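Local coordinates for vacuolar protein sorting-associated protein 53 (Saccharomyces cerevisiae, PDB 3NS4) that serves, as a subunit of the GARP tethering complex, in retrograde transport from endosomes to the late Golgi, this chain being the helical C-terminal fragment of the subunit, at residues A[146-151]-A[192-197]; A[44-49]-A[154-158]; A[23-27]-A[101-107]. The protein carries 2 engineered substitutions. All blocks are in the same frame, centred on the assembly; numbering follows the deposited sequence.

Contact 1: residues A[146-151]-A[192-197]; sequences NPDSAV and RDLFIF
Asp148 and Arg192 join the start of helix 149-159 to the loop that follows helix 165-178. Arg192 NE gives its hydrogen to Asp148 OD2 at 2.6 Å, nearly straight (162°); Asp148 OD2 lies close to the guanidinium plane, whereas NE approaches from above the carboxylate plane. NH2 adds two weak bonds, one to each carboxylate oxygen. The extended arginine chain brings the guanidinium edge to the acid, and NH2 also has a long, weak ion pair with Glu208. Asp148 OD1 has a second task, accepting from Val151 N at 2.9 Å, so an aspartate here serves both the helix start and the arginine. Beside it, Asn146 ND2 donates to Asp193 O at 2.9 Å, from above that carbonyl's plane, while OD1 accepts from Asp148 N and Asn146 O from Tyr175 OH. An asparagine suits a buried position that needs both a donor and an acceptor. Asp193 OD2 takes Phe195 N at 3.0 Å and holds its own loop in a turn. Next to these polar groups, Val151 CG1 meets Phe195 CB and the edge of the Phe197 ring, Phe197 CE2 lying 3.9 Å away. Two Asx turns, at Asn146 and Asp193, and an N-cap at Asp148 are the motifs that shape this helix-to-loop junction.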
loop_
_atom_site.group_PDB
_atom_site.type_symbol
_atom_site.label_atom_id
_atom_site.label_comp_id
_atom_site.label_asym_id
_atom_site.label_seq_id
_atom_site.Cartn_x
_atom_site.Cartn_y
_atom_site.Cartn_z
ATOM N N ASN A 146 7.172 -10.150 -3.475
ATOM C CA ASN A 146 7.409 -9.926 -2.060
ATOM C C ASN A 146 7.097 -11.177 -1.193
ATOM O O ASN A 146 5.940 -11.595 -1.076
ATOM C CB ASN A 146 6.583 -8.715 -1.624
ATOM C CG ASN A 146 7.078 -8.105 -0.360
ATOM O OD1 ASN A 146 7.649 -8.779 0.488
ATOM N ND2 ASN A 146 6.862 -6.803 -0.221
ATOM N N PRO A 147 8.132 -11.756 -0.567
ATOM C CA PRO A 147 7.993 -13.002 0.215
ATOM C C PRO A 147 7.437 -12.785 1.600
ATOM O O PRO A 147 7.179 -13.720 2.331
ATOM C CB PRO A 147 9.442 -13.516 0.330
ATOM C CG PRO A 147 10.295 -12.562 -0.497
ATOM C CD PRO A 147 9.527 -11.277 -0.574
ATOM N N ASP A 148 7.240 -11.543 1.968
ATOM C CA ASP A 148 6.764 -11.275 3.294
ATOM C C ASP A 148 5.289 -11.648 3.468
ATOM O O ASP A 148 4.359 -11.168 2.721
ATOM C CB ASP A 148 7.038 -9.830 3.644
ATOM C CG ASP A 148 6.845 -9.562 5.079
ATOM O OD1 ASP A 148 5.658 -9.460 5.500
ATOM O OD2 ASP A 148 7.891 -9.447 5.768
ATOM N N SER A 149 5.112 -12.514 4.465
ATOM C CA SER A 149 3.818 -13.036 4.851
ATOM C C SER A 149 2.963 -12.052 5.625
ATOM O O SER A 149 1.733 -12.086 5.488
ATOM C CB SER A 149 3.984 -14.310 5.657
ATOM O OG SER A 149 4.700 -14.019 6.830
ATOM N N ALA A 150 3.567 -11.195 6.451
ATOM C CA ALA A 150 2.752 -10.198 7.153
ATOM C C ALA A 150 2.116 -9.209 6.137
ATOM O O ALA A 150 0.915 -8.898 6.219
ATOM C CB ALA A 150 3.560 -9.464 8.182
ATOM N N VAL A 151 2.911 -8.751 5.165
ATOM C CA VAL A 151 2.422 -7.842 4.143
ATOM C C VAL A 151 1.293 -8.539 3.388
ATOM O O VAL A 151 0.183 -8.001 3.184
ATOM C CB VAL A 151 3.574 -7.449 3.188
ATOM C CG1 VAL A 151 3.071 -6.840 1.899
ATOM C CG2 VAL A 151 4.524 -6.494 3.868
ATOM N N ARG A 192 14.125 -6.329 4.259
ATOM C CA ARG A 192 12.661 -6.567 4.191
ATOM C C ARG A 192 11.889 -5.497 3.392
ATOM O O ARG A 192 11.976 -4.307 3.694
ATOM C CB ARG A 192 12.103 -6.637 5.614
ATOM C CG ARG A 192 10.754 -7.263 5.752
ATOM C CD ARG A 192 10.231 -7.171 7.193
ATOM N NE ARG A 192 8.808 -7.515 7.222
ATOM C CZ ARG A 192 7.904 -7.080 8.108
ATOM N NH1 ARG A 192 8.232 -6.234 9.081
ATOM N NH2 ARG A 192 6.632 -7.471 7.990
ATOM N N ASP A 193 11.151 -5.927 2.368
ATOM C CA ASP A 193 10.344 -5.021 1.537
ATOM C C ASP A 193 8.933 -4.991 2.110
ATOM O O ASP A 193 8.281 -6.025 2.190
ATOM C CB ASP A 193 10.327 -5.500 0.079
ATOM C CG ASP A 193 9.568 -4.556 -0.865
ATOM O OD1 ASP A 193 9.365 -4.977 -2.027
ATOM O OD2 ASP A 193 9.175 -3.417 -0.478
ATOM N N LEU A 194 8.482 -3.810 2.524
ATOM C CA LEU A 194 7.162 -3.633 3.121
ATOM C C LEU A 194 6.107 -3.185 2.125
ATOM O O LEU A 194 5.000 -2.811 2.526
ATOM C CB LEU A 194 7.225 -2.574 4.209
ATOM C CG LEU A 194 8.173 -2.723 5.394
ATOM C CD1 LEU A 194 8.128 -1.444 6.194
ATOM C CD2 LEU A 194 7.815 -3.886 6.281
ATOM N N PHE A 195 6.457 -3.156 0.840
ATOM C CA PHE A 195 5.499 -2.763 -0.172
ATOM C C PHE A 195 4.954 -1.378 0.165
ATOM O O PHE A 195 5.675 -0.550 0.693
ATOM C CB PHE A 195 4.390 -3.806 -0.185
ATOM C CG PHE A 195 3.370 -3.618 -1.264
ATOM C CD1 PHE A 195 3.752 -3.349 -2.580
ATOM C CD2 PHE A 195 2.028 -3.805 -0.991
ATOM C CE1 PHE A 195 2.793 -3.210 -3.611
ATOM C CE2 PHE A 195 1.059 -3.680 -2.001
ATOM C CZ PHE A 195 1.443 -3.377 -3.314
ATOM N N ILE A 196 3.669 -1.158 -0.080
ATOM C CA ILE A 196 3.017 0.117 0.175
ATOM C C ILE A 196 3.085 0.559 1.655
ATOM O O ILE A 196 2.881 1.725 1.974
ATOM C CB ILE A 196 1.539 0.020 -0.273
ATOM C CG1 ILE A 196 0.960 1.394 -0.553
ATOM C CG2 ILE A 196 0.685 -0.723 0.768
ATOM C CD1 ILE A 196 1.586 2.133 -1.703
ATOM N N PHE A 197 3.371 -0.371 2.559
ATOM C CA PHE A 197 3.387 -0.048 3.971
ATOM C C PHE A 197 4.658 0.666 4.343
ATOM O O PHE A 197 4.884 1.009 5.498
ATOM C CB PHE A 197 3.148 -1.301 4.777
ATOM C CG PHE A 197 1.926 -2.042 4.335
ATOM C CD1 PHE A 197 0.650 -1.507 4.546
ATOM C CD2 PHE A 197 2.030 -3.270 3.688
ATOM C CE1 PHE A 197 -0.498 -2.188 4.122
ATOM C CE2 PHE A 197 0.869 -3.983 3.274
ATOM C CZ PHE A 197 -0.389 -3.422 3.486
#

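Contact 2: residues A[44-49]-A[154-158]; sequences IRLLQP and FVLAL
Leu158 puts its CD2 methyl against the backbone where helix 20-47 ends, 3.4 Å from Gln48 CA. Leu158 CD2 also lies 3.8 Å from Leu47 CB and reaches the flank of Ile44, so one branch of the leucine serves three residues of the helix end. Its other branch, CD1, sits over the centre of one face of the Phe154 ring, a turn earlier on the same helix. Phe154 in turn reaches across with its far ring carbon, CZ, 3.5 Å from Ile44 CG2. The two side chains cross at about a right angle. With its CG anti to the backbone N (chi1 -162°), the phenylalanine sends its ring toward helix 20-47. Gln48 NE2 comes to the ring edge at 4.1 Å from Phe154 CZ, the amide turned 48° from the ring, and no polar bond joins the pair. Pro49, the next residue, lays its CG 4.0 Å from Ala157 CB; the small alanine lets the proline ring come close.

Gln48 N still bonds to Ile44 O, but Gln48 is the first residue to leave helical torsions, and this starts the chain's departure toward Pro49. Farther out, Ala157 O accepts from Arg60, which also packs on Pro49 together with Trp163. Phe154 stacks with Phe207 and Phe197. Helix 201-212 lies against Ile44, Phe154 and Ala157, whereas Leu125 of helix 102-125 packs on Leu47 and Leu158, so the contact is buried among four helices.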
loop_
_atom_site.group_PDB
_atom_site.type_symbol
_atom_site.label_atom_id
_atom_site.label_comp_id
_atom_site.label_asym_id
_atom_site.label_seq_id
_atom_site.Cartn_x
_atom_site.Cartn_y
_atom_site.Cartn_z
ATOM N N ILE A 44 -5.824 2.665 4.187
ATOM C CA ILE A 44 -5.752 1.605 5.158
ATOM C C ILE A 44 -6.733 1.790 6.328
ATOM O O ILE A 44 -7.403 0.843 6.723
ATOM C CB ILE A 44 -4.321 1.425 5.683
ATOM C CG1 ILE A 44 -3.361 1.028 4.551
ATOM C CG2 ILE A 44 -4.302 0.414 6.807
ATOM C CD1 ILE A 44 -1.871 1.138 4.913
ATOM N N ARG A 45 -6.830 2.992 6.884
ATOM C CA ARG A 45 -7.710 3.200 8.042
ATOM C C ARG A 45 -9.125 2.879 7.647
ATOM O O ARG A 45 -9.915 2.375 8.458
ATOM C CB ARG A 45 -7.624 4.614 8.618
ATOM C CG ARG A 45 -6.266 4.891 9.231
ATOM C CD ARG A 45 -6.036 6.315 9.793
ATOM N NE ARG A 45 -4.666 6.360 10.337
ATOM C CZ ARG A 45 -4.300 5.920 11.558
ATOM N NH1 ARG A 45 -5.201 5.417 12.398
ATOM N NH2 ARG A 45 -3.025 5.980 11.945
ATOM N N LEU A 46 -9.420 3.127 6.381
ATOM C CA LEU A 46 -10.732 2.897 5.872
ATOM C C LEU A 46 -11.032 1.404 5.799
ATOM O O LEU A 46 -12.044 0.906 6.377
ATOM C CB LEU A 46 -10.842 3.495 4.475
ATOM C CG LEU A 46 -12.145 3.168 3.734
ATOM C CD1 LEU A 46 -13.325 3.909 4.306
ATOM C CD2 LEU A 46 -12.018 3.474 2.271
ATOM N N LEU A 47 -10.149 0.708 5.097
ATOM C CA LEU A 47 -10.349 -0.671 4.831
ATOM C C LEU A 47 -9.904 -1.663 5.871
ATOM O O LEU A 47 -10.318 -2.816 5.812
ATOM C CB LEU A 47 -9.608 -1.004 3.563
ATOM C CG LEU A 47 -10.085 -0.297 2.296
ATOM C CD1 LEU A 47 -9.212 -0.728 1.183
ATOM C CD2 LEU A 47 -11.521 -0.640 1.953
ATOM N N GLN A 48 -9.073 -1.263 6.820
ATOM C CA GLN A 48 -8.531 -2.263 7.723
ATOM C C GLN A 48 -9.545 -2.843 8.691
ATOM O O GLN A 48 -10.479 -2.155 9.131
ATOM C CB GLN A 48 -7.341 -1.729 8.491
ATOM C CG GLN A 48 -7.743 -0.931 9.681
ATOM C CD GLN A 48 -6.581 -0.265 10.338
ATOM O OE1 GLN A 48 -6.558 0.950 10.429
ATOM N NE2 GLN A 48 -5.583 -1.040 10.751
ATOM N N PRO A 49 -9.333 -4.118 9.048
ATOM C CA PRO A 49 -10.164 -4.871 9.974
ATOM C C PRO A 49 -10.106 -4.285 11.395
ATOM O O PRO A 49 -9.083 -3.690 11.788
ATOM C CB PRO A 49 -9.548 -6.277 9.925
ATOM C CG PRO A 49 -8.142 -6.051 9.601
ATOM C CD PRO A 49 -8.123 -4.868 8.668
ATOM N N PHE A 154 -1.836 -8.495 5.461
ATOM C CA PHE A 154 -2.469 -7.217 5.668
ATOM C C PHE A 154 -3.207 -6.904 4.382
ATOM O O PHE A 154 -4.404 -6.580 4.403
ATOM C CB PHE A 154 -1.438 -6.176 6.038
ATOM C CG PHE A 154 -2.023 -4.968 6.671
ATOM C CD1 PHE A 154 -3.328 -5.003 7.186
ATOM C CD2 PHE A 154 -1.244 -3.813 6.871
ATOM C CE1 PHE A 154 -3.899 -3.863 7.811
ATOM C CE2 PHE A 154 -1.813 -2.673 7.510
ATOM C CZ PHE A 154 -3.141 -2.696 7.974
ATOM N N VAL A 155 -2.527 -7.094 3.252
ATOM C CA VAL A 155 -3.190 -6.879 1.983
ATOM C C VAL A 155 -4.500 -7.661 1.921
ATOM O O VAL A 155 -5.559 -7.069 1.716
ATOM C CB VAL A 155 -2.304 -7.266 0.844
ATOM C CG1 VAL A 155 -3.056 -7.198 -0.453
ATOM C CG2 VAL A 155 -1.128 -6.331 0.809
ATOM N N LEU A 156 -4.440 -8.973 2.134
ATOM C CA LEU A 156 -5.650 -9.798 2.064
ATOM C C LEU A 156 -6.779 -9.318 3.004
ATOM O O LEU A 156 -7.967 -9.283 2.639
ATOM C CB LEU A 156 -5.304 -11.266 2.354
ATOM C CG LEU A 156 -6.432 -12.279 2.122
ATOM C CD1 LEU A 156 -6.896 -12.244 0.655
ATOM C CD2 LEU A 156 -5.955 -13.664 2.513
ATOM N N ALA A 157 -6.401 -8.959 4.224
ATOM C CA ALA A 157 -7.374 -8.454 5.149
ATOM C C ALA A 157 -7.947 -7.168 4.561
ATOM O O ALA A 157 -9.150 -6.977 4.546
ATOM C CB ALA A 157 -6.735 -8.211 6.493
ATOM N N LEU A 158 -7.087 -6.305 4.028
ATOM C CA LEU A 158 -7.565 -5.041 3.471
ATOM C C LEU A 158 -8.526 -5.306 2.339
ATOM O O LEU A 158 -9.495 -4.569 2.189
ATOM C CB LEU A 158 -6.424 -4.111 3.038
ATOM C CG LEU A 158 -5.650 -3.646 4.256
ATOM C CD1 LEU A 158 -4.353 -3.042 3.886
ATOM C CD2 LEU A 158 -6.500 -2.691 5.036
#

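Contact 3: residues A[23-27]-A[101-107]; sequences YKWNF and NTSYKRV
Trp25 brings one face of its indole to helix 102-125, and most of the contact is packing on that face. Tyr104 CA forms a CH-pi contact with the six-membered ring of Trp25, 4.2 Å from its centroid and 18° off the normal, while Tyr104 CB lies 3.9 Å from Trp25 CH2. The tyrosine ring itself offers its edge to Trp25 CZ3. At the pyrrole end of the same face stands Ser103 OG, 3.5 Å from Trp25 CD1; a serine is small enough to let the broad indole settle close to the helix. Val107 completes the apolar part, its CG2 lying 4.0 Å from Trp25 CE3 and also against Trp25 O.

Together Ser103, Tyr104, Arg106 and Val107 form the hole that takes Trp25 as a knob. This is a single knob-into-hole contact toward one end of the elongated helical bundle, where the axes of 23-27 and 102-107 come within 10.0 Å and run nearly parallel, 9° apart.

Arg106 and Asn26 lie at the margin, as does Asn101, whose amide stands near Trp25 NE1. Arg106 NH1 forms a salt bridge with Asp29, on the next turn of helix 20-47, which probably helps to place the guanidinium. The Arg106 chain bends at chi3 (32°), which swings the guanidinium back toward that helix, with NH2 beside Trp25 CB and Arg106 NH1 3.5 Å from Asn26 OD1.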
loop_
_atom_site.group_PDB
_atom_site.type_symbol
_atom_site.label_atom_id
_atom_site.label_comp_id
_atom_site.label_asym_id
_atom_site.label_seq_id
_atom_site.Cartn_x
_atom_site.Cartn_y
_atom_site.Cartn_z
ATOM N N TYR A 23 16.551 24.046 -2.047
ATOM C CA TYR A 23 15.451 23.885 -1.095
ATOM C C TYR A 23 14.078 23.685 -1.713
ATOM O O TYR A 23 13.384 22.708 -1.397
ATOM C CB TYR A 23 15.406 25.086 -0.158
ATOM C CG TYR A 23 14.499 24.907 1.042
ATOM C CD1 TYR A 23 14.909 24.160 2.149
ATOM C CD2 TYR A 23 13.236 25.498 1.088
ATOM C CE1 TYR A 23 14.071 23.992 3.275
ATOM C CE2 TYR A 23 12.393 25.336 2.213
ATOM C CZ TYR A 23 12.817 24.580 3.300
ATOM O OH TYR A 23 11.993 24.411 4.400
ATOM N N LYS A 24 13.685 24.609 -2.582
ATOM C CA LYS A 24 12.381 24.520 -3.203
ATOM C C LYS A 24 12.126 23.168 -3.831
ATOM O O LYS A 24 11.015 22.668 -3.775
ATOM C CB LYS A 24 12.115 25.670 -4.168
ATOM C CG LYS A 24 13.052 25.768 -5.330
ATOM C CD LYS A 24 12.796 27.027 -6.164
ATOM C CE LYS A 24 13.606 26.995 -7.448
ATOM N NZ LYS A 24 13.246 28.150 -8.276
ATOM N N TRP A 25 13.142 22.544 -4.402
ATOM C CA TRP A 25 12.915 21.231 -4.975
ATOM C C TRP A 25 12.834 20.203 -3.864
ATOM O O TRP A 25 12.055 19.292 -3.960
ATOM C CB TRP A 25 13.959 20.858 -6.030
ATOM C CG TRP A 25 13.995 21.815 -7.212
ATOM C CD1 TRP A 25 14.929 22.786 -7.462
ATOM C CD2 TRP A 25 13.042 21.907 -8.276
ATOM N NE1 TRP A 25 14.623 23.465 -8.620
ATOM C CE2 TRP A 25 13.470 22.945 -9.137
ATOM C CE3 TRP A 25 11.882 21.200 -8.598
ATOM C CZ2 TRP A 25 12.775 23.294 -10.276
ATOM C CZ3 TRP A 25 11.187 21.554 -9.740
ATOM C CH2 TRP A 25 11.637 22.592 -10.562
ATOM N N ASN A 26 13.594 20.341 -2.789
ATOM C CA ASN A 26 13.476 19.346 -1.739
ATOM C C ASN A 26 12.120 19.395 -1.113
ATOM O O ASN A 26 11.555 18.359 -0.755
ATOM C CB ASN A 26 14.555 19.490 -0.688
ATOM C CG ASN A 26 15.922 19.042 -1.196
ATOM O OD1 ASN A 26 16.059 18.445 -2.278
ATOM N ND2 ASN A 26 16.946 19.344 -0.417
ATOM N N PHE A 27 11.598 20.608 -1.009
ATOM C CA PHE A 27 10.282 20.854 -0.491
ATOM C C PHE A 27 9.240 20.148 -1.361
ATOM O O PHE A 27 8.399 19.418 -0.859
ATOM C CB PHE A 27 10.054 22.348 -0.489
ATOM C CG PHE A 27 8.814 22.777 0.226
ATOM C CD1 PHE A 27 8.847 23.072 1.570
ATOM C CD2 PHE A 27 7.614 22.909 -0.445
ATOM C CE1 PHE A 27 7.705 23.488 2.239
ATOM C CE2 PHE A 27 6.475 23.333 0.218
ATOM C CZ PHE A 27 6.526 23.625 1.562
ATOM N N ASN A 101 15.558 20.608 -14.789
ATOM C CA ASN A 101 16.784 20.578 -14.050
ATOM C C ASN A 101 17.115 19.175 -13.720
ATOM O O ASN A 101 16.232 18.366 -13.483
ATOM C CB ASN A 101 16.624 21.332 -12.737
ATOM C CG ASN A 101 16.607 22.826 -12.928
ATOM O OD1 ASN A 101 16.150 23.331 -13.959
ATOM N ND2 ASN A 101 17.115 23.553 -11.932
ATOM N N THR A 102 18.399 18.883 -13.718
ATOM C CA THR A 102 18.835 17.599 -13.269
ATOM C C THR A 102 18.054 17.366 -11.960
ATOM O O THR A 102 17.785 16.227 -11.575
ATOM C CB THR A 102 20.328 17.634 -13.036
ATOM O OG1 THR A 102 20.610 18.713 -12.142
ATOM C CG2 THR A 102 21.071 17.918 -14.372
ATOM N N SER A 103 17.648 18.458 -11.309
ATOM C CA SER A 103 16.849 18.373 -10.081
ATOM C C SER A 103 15.340 18.255 -10.371
ATOM O O SER A 103 14.642 17.472 -9.720
ATOM C CB SER A 103 17.127 19.543 -9.145
ATOM O OG SER A 103 16.591 20.713 -9.689
ATOM N N TYR A 104 14.840 19.031 -11.330
ATOM C CA TYR A 104 13.441 18.936 -11.734
ATOM C C TYR A 104 13.045 17.499 -12.125
ATOM O O TYR A 104 12.052 16.951 -11.667
ATOM C CB TYR A 104 13.149 19.893 -12.895
ATOM C CG TYR A 104 11.931 19.473 -13.697
ATOM C CD1 TYR A 104 10.648 19.600 -13.170
ATOM C CD2 TYR A 104 12.058 18.920 -14.972
ATOM C CE1 TYR A 104 9.518 19.194 -13.887
ATOM C CE2 TYR A 104 10.925 18.512 -15.701
ATOM C CZ TYR A 104 9.660 18.657 -15.144
ATOM O OH TYR A 104 8.527 18.272 -15.822
ATOM N N LYS A 105 13.818 16.894 -13.007
ATOM C CA LYS A 105 13.543 15.546 -13.395
ATOM C C LYS A 105 13.524 14.727 -12.145
ATOM O O LYS A 105 12.596 13.957 -11.987
ATOM C CB LYS A 105 14.600 15.002 -14.343
ATOM C CG LYS A 105 14.710 15.732 -15.687
ATOM C CD LYS A 105 15.878 15.174 -16.495
ATOM C CE LYS A 105 16.053 15.919 -17.791
ATOM N NZ LYS A 105 17.179 15.367 -18.581
ATOM N N ARG A 106 14.509 14.887 -11.249
ATOM C CA ARG A 106 14.495 14.109 -10.009
ATOM C C ARG A 106 13.098 14.179 -9.371
ATOM O O ARG A 106 12.511 13.132 -8.987
ATOM C CB ARG A 106 15.575 14.518 -9.006
ATOM C CG ARG A 106 15.354 13.845 -7.593
ATOM C CD ARG A 106 16.349 14.266 -6.525
ATOM N NE ARG A 106 16.787 15.656 -6.740
ATOM C CZ ARG A 106 16.305 16.754 -6.148
ATOM N NH1 ARG A 106 15.344 16.703 -5.228
ATOM N NH2 ARG A 106 16.824 17.927 -6.477
ATOM N N VAL A 107 12.555 15.396 -9.277
ATOM C CA VAL A 107 11.217 15.556 -8.732
ATOM C C VAL A 107 10.196 14.794 -9.610
ATOM O O VAL A 107 9.485 13.926 -9.084
ATOM C CB VAL A 107 10.848 17.045 -8.448
ATOM C CG1 VAL A 107 9.385 17.228 -8.336
ATOM C CG2 VAL A 107 11.491 17.527 -7.171
#

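How the contacts relate
Contact 2 is the buried one, while contacts 1 and 3 are only partly buried. Contacts 1 and 2 share helix 149-159 and touch directly: Phe197 of contact 1 packs against Phe154, Ile44, Val155 and Leu158, carrying the apolar side of the loop junction into the core. Contact 3 lies apart, its centre about 34 Å from that of contact 2, although both use helix 20-47, one near its start and the other at its end. Chemistry follows place: contact 1 relies on charge and hydrogen bonds over an apolar base, contact 2 on aliphatic and aromatic packing, and contact 3 on one large indole set against a mixed surface, with charged and amide groups at its rim.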